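Local structure of Spermidine/putrescine ABC transporter, periplasmic binding protein (Treponema pallidum, 2V84) at residues P102-R114 with G293-Y305. The protein binds polyamines such as spermidine and putrescine and probably serves as the periplasmic substrate receptor of an ABC transporter. Numbering follows the deposited sequence. Where two conformers were deposited one is given.
Sequences PNVQFIKESVRAR and GFPSTIHREAAAY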
loop_
_atom_site.group_PDB
_atom_site.type_symbol
_atom_site.label_atom_id
_atom_site.label_comp_id
_atom_site.label_asym_id
_atom_site.label_seq_id
_atom_site.Cartn_x
_atom_site.Cartn_y
_atom_site.Cartn_z
ATOM N N PRO A 102 18.906 -10.257 11.741
ATOM C CA PRO A 102 18.345 -11.381 12.494
ATOM C C PRO A 102 16.846 -11.221 12.806
ATOM O O PRO A 102 16.147 -12.233 12.964
ATOM C CB PRO A 102 19.183 -11.393 13.776
ATOM C CG PRO A 102 19.745 -10.019 13.882
ATOM C CD PRO A 102 20.044 -9.659 12.455
ATOM N N ASN A 103 16.364 -9.975 12.888
ATOM C CA ASN A 103 14.952 -9.691 13.209
ATOM C C ASN A 103 13.976 -10.047 12.080
ATOM O O ASN A 103 12.748 -9.950 12.235
ATOM C CB ASN A 103 14.777 -8.225 13.617
ATOM C CG ASN A 103 15.460 -7.901 14.926
ATOM O OD1 ASN A 103 15.605 -8.773 15.769
ATOM N ND2 ASN A 103 15.907 -6.648 15.091
ATOM N N VAL A 104 14.532 -10.500 10.962
ATOM C CA VAL A 104 13.785 -11.110 9.856
ATOM C C VAL A 104 13.027 -12.354 10.382
ATOM O O VAL A 104 12.040 -12.804 9.782
ATOM C CB VAL A 104 14.780 -11.322 8.657
ATOM C CG1 VAL A 104 15.337 -12.758 8.518
ATOM C CG2 VAL A 104 14.341 -10.664 7.382
ATOM N N GLN A 105 13.464 -12.872 11.528
ATOM C CA GLN A 105 12.770 -13.983 12.175
ATOM C C GLN A 105 11.395 -13.592 12.737
ATOM O O GLN A 105 10.630 -14.453 13.171
ATOM C CB GLN A 105 13.653 -14.621 13.254
ATOM C CG GLN A 105 14.808 -15.431 12.690
ATOM C CD GLN A 105 14.364 -16.421 11.631
ATOM O OE1 GLN A 105 13.645 -17.378 11.922
ATOM N NE2 GLN A 105 14.789 -16.195 10.395
ATOM N N PHE A 106 11.080 -12.298 12.720
ATOM C CA PHE A 106 9.768 -11.835 13.192
ATOM C C PHE A 106 8.713 -11.775 12.083
ATOM O O PHE A 106 7.546 -11.430 12.343
ATOM C CB PHE A 106 9.901 -10.473 13.856
ATOM C CG PHE A 106 10.726 -10.490 15.101
ATOM C CD1 PHE A 106 10.516 -11.456 16.074
ATOM C CD2 PHE A 106 11.701 -9.523 15.313
ATOM C CE1 PHE A 106 11.281 -11.466 17.240
ATOM C CE2 PHE A 106 12.455 -9.519 16.468
ATOM C CZ PHE A 106 12.255 -10.495 17.428
ATOM N N ILE A 107 9.123 -12.111 10.862
ATOM C CA ILE A 107 8.229 -12.062 9.703
ATOM C C ILE A 107 7.338 -13.300 9.795
ATOM O O ILE A 107 7.830 -14.428 9.829
ATOM C CB ILE A 107 9.006 -11.914 8.340
ATOM C CG1 ILE A 107 9.753 -10.567 8.235
ATOM C CG2 ILE A 107 8.078 -11.999 7.130
ATOM C CD1 ILE A 107 8.869 -9.351 8.401
ATOM N N LYS A 108 6.025 -13.081 9.886
ATOM C CA LYS A 108 5.046 -14.169 10.024
ATOM C C LYS A 108 5.203 -15.193 8.909
ATOM O O LYS A 108 5.479 -14.836 7.783
ATOM C CB LYS A 108 3.612 -13.617 10.004
ATOM C CG LYS A 108 3.156 -13.009 11.319
ATOM C CD LYS A 108 1.750 -12.413 11.264
ATOM C CE LYS A 108 1.386 -11.848 12.638
ATOM N NZ LYS A 108 0.040 -11.208 12.777
ATOM N N GLU A 109 5.002 -16.469 9.220
ATOM C CA GLU A 109 5.063 -17.514 8.187
ATOM C C GLU A 109 4.044 -17.283 7.056
ATOM O O GLU A 109 4.338 -17.546 5.880
ATOM C CB GLU A 109 4.874 -18.903 8.804
ATOM C CG GLU A 109 4.981 -20.063 7.797
ATOM C CD GLU A 109 6.207 -19.963 6.875
ATOM O OE1 GLU A 109 7.342 -19.782 7.380
ATOM O OE2 GLU A 109 6.028 -20.064 5.637
ATOM N N SER A 110 2.866 -16.767 7.421
ATOM C CA SER A 110 1.773 -16.582 6.474
ATOM C C SER A 110 2.140 -15.550 5.428
ATOM O O SER A 110 1.720 -15.650 4.273
ATOM C CB SER A 110 0.490 -16.176 7.197
ATOM O OG SER A 110 0.725 -15.087 8.064
ATOM N N VAL A 111 2.953 -14.575 5.830
ATOM C CA VAL A 111 3.435 -13.565 4.906
ATOM C C VAL A 111 4.497 -14.146 3.979
ATOM O O VAL A 111 4.475 -13.883 2.770
ATOM C CB VAL A 111 3.962 -12.319 5.646
ATOM C CG1 VAL A 111 4.657 -11.374 4.681
ATOM C CG2 VAL A 111 2.813 -11.613 6.331
ATOM N N ARG A 112 5.424 -14.919 4.548
ATOM C CA ARG A 112 6.473 -15.586 3.765
ATOM C C ARG A 112 5.875 -16.361 2.588
ATOM O O ARG A 112 6.406 -16.318 1.475
ATOM C CB ARG A 112 7.322 -16.525 4.649
ATOM C CG ARG A 112 8.030 -15.834 5.812
ATOM C CD ARG A 112 9.001 -16.773 6.536
ATOM N NE ARG A 112 10.235 -16.055 6.869
ATOM C CZ ARG A 112 10.643 -15.753 8.101
ATOM N NH1 ARG A 112 9.936 -16.135 9.161
ATOM N NH2 ARG A 112 11.780 -15.084 8.273
ATOM N N ALA A 113 4.762 -17.046 2.833
ATOM C CA ALA A 113 4.072 -17.821 1.794
ATOM C C ALA A 113 3.479 -16.981 0.646
ATOM O O ALA A 113 3.446 -17.444 -0.498
ATOM C CB ALA A 113 3.000 -18.714 2.418
ATOM N N ARG A 114 3.011 -15.766 0.946
ATOM C CA ARG A 114 2.383 -14.894 -0.060
ATOM C C ARG A 114 3.357 -14.099 -0.931
ATOM O O ARG A 114 2.979 -13.633 -2.016
ATOM C CB ARG A 114 1.444 -13.878 0.596
ATOM C CG ARG A 114 0.288 -14.456 1.364
ATOM C CD ARG A 114 -0.497 -13.341 2.028
ATOM N NE ARG A 114 -1.586 -12.839 1.196
ATOM C CZ ARG A 114 -2.551 -12.046 1.638
ATOM N NH1 ARG A 114 -2.579 -11.664 2.905
ATOM N NH2 ARG A 114 -3.510 -11.652 0.816
ATOM N N GLY A 293 -2.325 3.372 12.808
ATOM C CA GLY A 293 -3.475 2.525 13.152
ATOM C C GLY A 293 -3.487 1.214 12.389
ATOM O O GLY A 293 -4.538 0.660 12.122
ATOM N N PHE A 294 -2.295 0.735 12.026
ATOM C CA PHE A 294 -2.120 -0.510 11.305
ATOM C C PHE A 294 -2.151 -1.706 12.247
ATOM O O PHE A 294 -1.700 -1.602 13.394
ATOM C CB PHE A 294 -0.744 -0.507 10.665
ATOM C CG PHE A 294 -0.576 0.427 9.512
ATOM C CD1 PHE A 294 -1.657 0.858 8.741
ATOM C CD2 PHE A 294 0.715 0.790 9.121
ATOM C CE1 PHE A 294 -1.444 1.677 7.628
ATOM C CE2 PHE A 294 0.935 1.583 8.009
ATOM C CZ PHE A 294 -0.127 2.039 7.270
ATOM N N PRO A 295 -2.693 -2.846 11.781
ATOM C CA PRO A 295 -2.553 -4.096 12.524
ATOM C C PRO A 295 -1.216 -4.730 12.199
ATOM O O PRO A 295 -0.587 -4.367 11.209
ATOM C CB PRO A 295 -3.684 -4.953 11.963
ATOM C CG PRO A 295 -3.770 -4.507 10.520
ATOM C CD PRO A 295 -3.493 -3.030 10.545
ATOM N N SER A 296 -0.775 -5.668 13.026
ATOM C CA SER A 296 0.501 -6.303 12.787
ATOM C C SER A 296 0.335 -7.435 11.774
ATOM O O SER A 296 0.352 -8.608 12.126
ATOM C CB SER A 296 1.120 -6.809 14.104
ATOM O OG SER A 296 2.491 -7.149 13.938
ATOM N N THR A 297 0.186 -7.069 10.509
ATOM C CA THR A 297 0.018 -8.046 9.423
ATOM C C THR A 297 1.243 -8.912 9.137
ATOM O O THR A 297 1.095 -10.052 8.715
ATOM C CB THR A 297 -0.425 -7.356 8.124
ATOM O OG1 THR A 297 0.448 -6.252 7.861
ATOM C CG2 THR A 297 -1.836 -6.836 8.277
ATOM N N ILE A 298 2.457 -8.386 9.369
ATOM C CA ILE A 298 3.666 -9.127 8.968
ATOM C C ILE A 298 4.538 -9.607 10.120
ATOM O O ILE A 298 5.437 -10.424 9.917
ATOM C CB ILE A 298 4.599 -8.321 7.981
ATOM C CG1 ILE A 298 5.359 -7.195 8.701
ATOM C CG2 ILE A 298 3.821 -7.803 6.777
ATOM C CD1 ILE A 298 6.473 -6.589 7.880
ATOM N N HIS A 299 4.278 -9.096 11.316
ATOM C CA HIS A 299 5.247 -9.178 12.413
ATOM C C HIS A 299 4.653 -9.982 13.547
ATOM O O HIS A 299 3.577 -9.636 14.075
ATOM C CB HIS A 299 5.596 -7.760 12.892
ATOM C CG HIS A 299 6.874 -7.664 13.671
ATOM N ND1 HIS A 299 6.994 -8.102 14.976
ATOM C CD2 HIS A 299 8.082 -7.137 13.342
ATOM C CE1 HIS A 299 8.218 -7.863 15.409
ATOM N NE2 HIS A 299 8.897 -7.281 14.437
ATOM N N ARG A 300 5.346 -11.044 13.949
ATOM C CA ARG A 300 4.761 -11.923 14.972
ATOM C C ARG A 300 4.847 -11.477 16.424
ATOM O O ARG A 300 4.197 -12.069 17.275
ATOM C CB ARG A 300 5.071 -13.416 14.761
ATOM C CG ARG A 300 6.388 -13.756 14.176
ATOM C CD ARG A 300 6.539 -15.256 14.071
ATOM N NE ARG A 300 7.866 -15.664 14.522
ATOM C CZ ARG A 300 8.152 -16.093 15.745
ATOM N NH1 ARG A 300 7.201 -16.198 16.663
ATOM N NH2 ARG A 300 9.396 -16.424 16.050
ATOM N N GLU A 301 5.586 -10.404 16.697
ATOM C CA GLU A 301 5.716 -9.893 18.058
ATOM C C GLU A 301 5.015 -8.561 18.247
ATOM O O GLU A 301 4.490 -8.291 19.325
ATOM C CB GLU A 301 7.195 -9.734 18.438
ATOM C CG GLU A 301 7.979 -11.036 18.450
ATOM C CD GLU A 301 7.432 -12.020 19.441
ATOM O OE1 GLU A 301 7.588 -11.757 20.658
ATOM O OE2 GLU A 301 6.853 -13.052 19.011
ATOM N N ALA A 302 4.982 -7.745 17.193
ATOM C CA ALA A 302 4.675 -6.328 17.346
ATOM C C ALA A 302 3.318 -5.973 17.965
ATOM O O ALA A 302 3.207 -4.954 18.648
ATOM C CB ALA A 302 4.898 -5.592 16.055
ATOM N N ALA A 303 2.294 -6.793 17.741
ATOM C CA ALA A 303 0.962 -6.515 18.291
ATOM C C ALA A 303 0.937 -6.418 19.831
ATOM O O ALA A 303 0.157 -5.642 20.395
ATOM C CB ALA A 303 -0.054 -7.535 17.786
ATOM N N ALA A 304 1.800 -7.190 20.485
ATOM C CA ALA A 304 1.921 -7.215 21.955
ATOM C C ALA A 304 2.496 -5.918 22.538
ATOM O O ALA A 304 2.390 -5.646 23.754
ATOM C CB ALA A 304 2.787 -8.395 22.377
ATOM N N TYR A 305 3.090 -5.130 21.652
ATOM C CA TYR A 305 3.856 -3.942 21.991
ATOM C C TYR A 305 3.100 -2.691 21.566
ATOM O O TYR A 305 3.536 -1.575 21.837
ATOM C CB TYR A 305 5.191 -3.987 21.245
ATOM C CG TYR A 305 6.197 -5.003 21.751
ATOM C CD1 TYR A 305 6.105 -6.346 21.407
ATOM C CD2 TYR A 305 7.268 -4.607 22.550
ATOM C CE1 TYR A 305 7.033 -7.273 21.864
ATOM C CE2 TYR A 305 8.207 -5.529 23.014
ATOM C CZ TYR A 305 8.088 -6.857 22.671
ATOM O OH TYR A 305 9.027 -7.756 23.139
HETATM O O HOH W 1 11.591 -17.180 14.752
#
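Ile107 and His299 face each other as the non-hydrogen-bonded pair of a single antiparallel bridge, flanked by the hydrogen bonds from Arg300 N to Phe106 O (2.8 Å) and from Lys108 N to Ile298 O (2.7 Å). Beside this bridge Phe106 sets its CB over one face of the His299 imidazole, a CH-pi contact 3.6 Å from the ring centroid. The two rings are 29° from parallel, but are offset so far that there is little stacking between them; past them, Glu301 CG touches the phenyl at CD1 (3.5 Å). His299 is held at both nitrogens: ND1 accepts from Glu301 N and, weakly, Ala302 N, while NE2 bonds to Leu280 O. In this type II periplasmic-binding-protein fold the bridge ties the 3-10 turn 102-106 and the start of helix 109-114 to the loop after helix 282-292; Tyr285 of that helix packs on Ile298 and stacks with the His299 ring. Lys108, the N-cap residue of helix 109-114, runs fully extended beyond CG along the 296-299 backbone, and NZ meets Ser296 O almost head-on (2.7 Å, C=O...N angle 172°). The same ammonium forms a salt bridge with Glu314, which gives NZ a charged partner besides the backbone carbonyl. With CG1 between its backbone N and carbonyl carbon (chi1 74°), Ile298 carries CD1 to Ile107 CD1 (3.7 Å), the two side chains lying alongside each other, while Ile298 CG2, on the other branch, touches Val111 CG2. At the more exposed end, Arg300 bends at chi3 and gives Gln105 O a weak bond from NE (3.3 Å), while one water links Arg300 NH2 to that same oxygen.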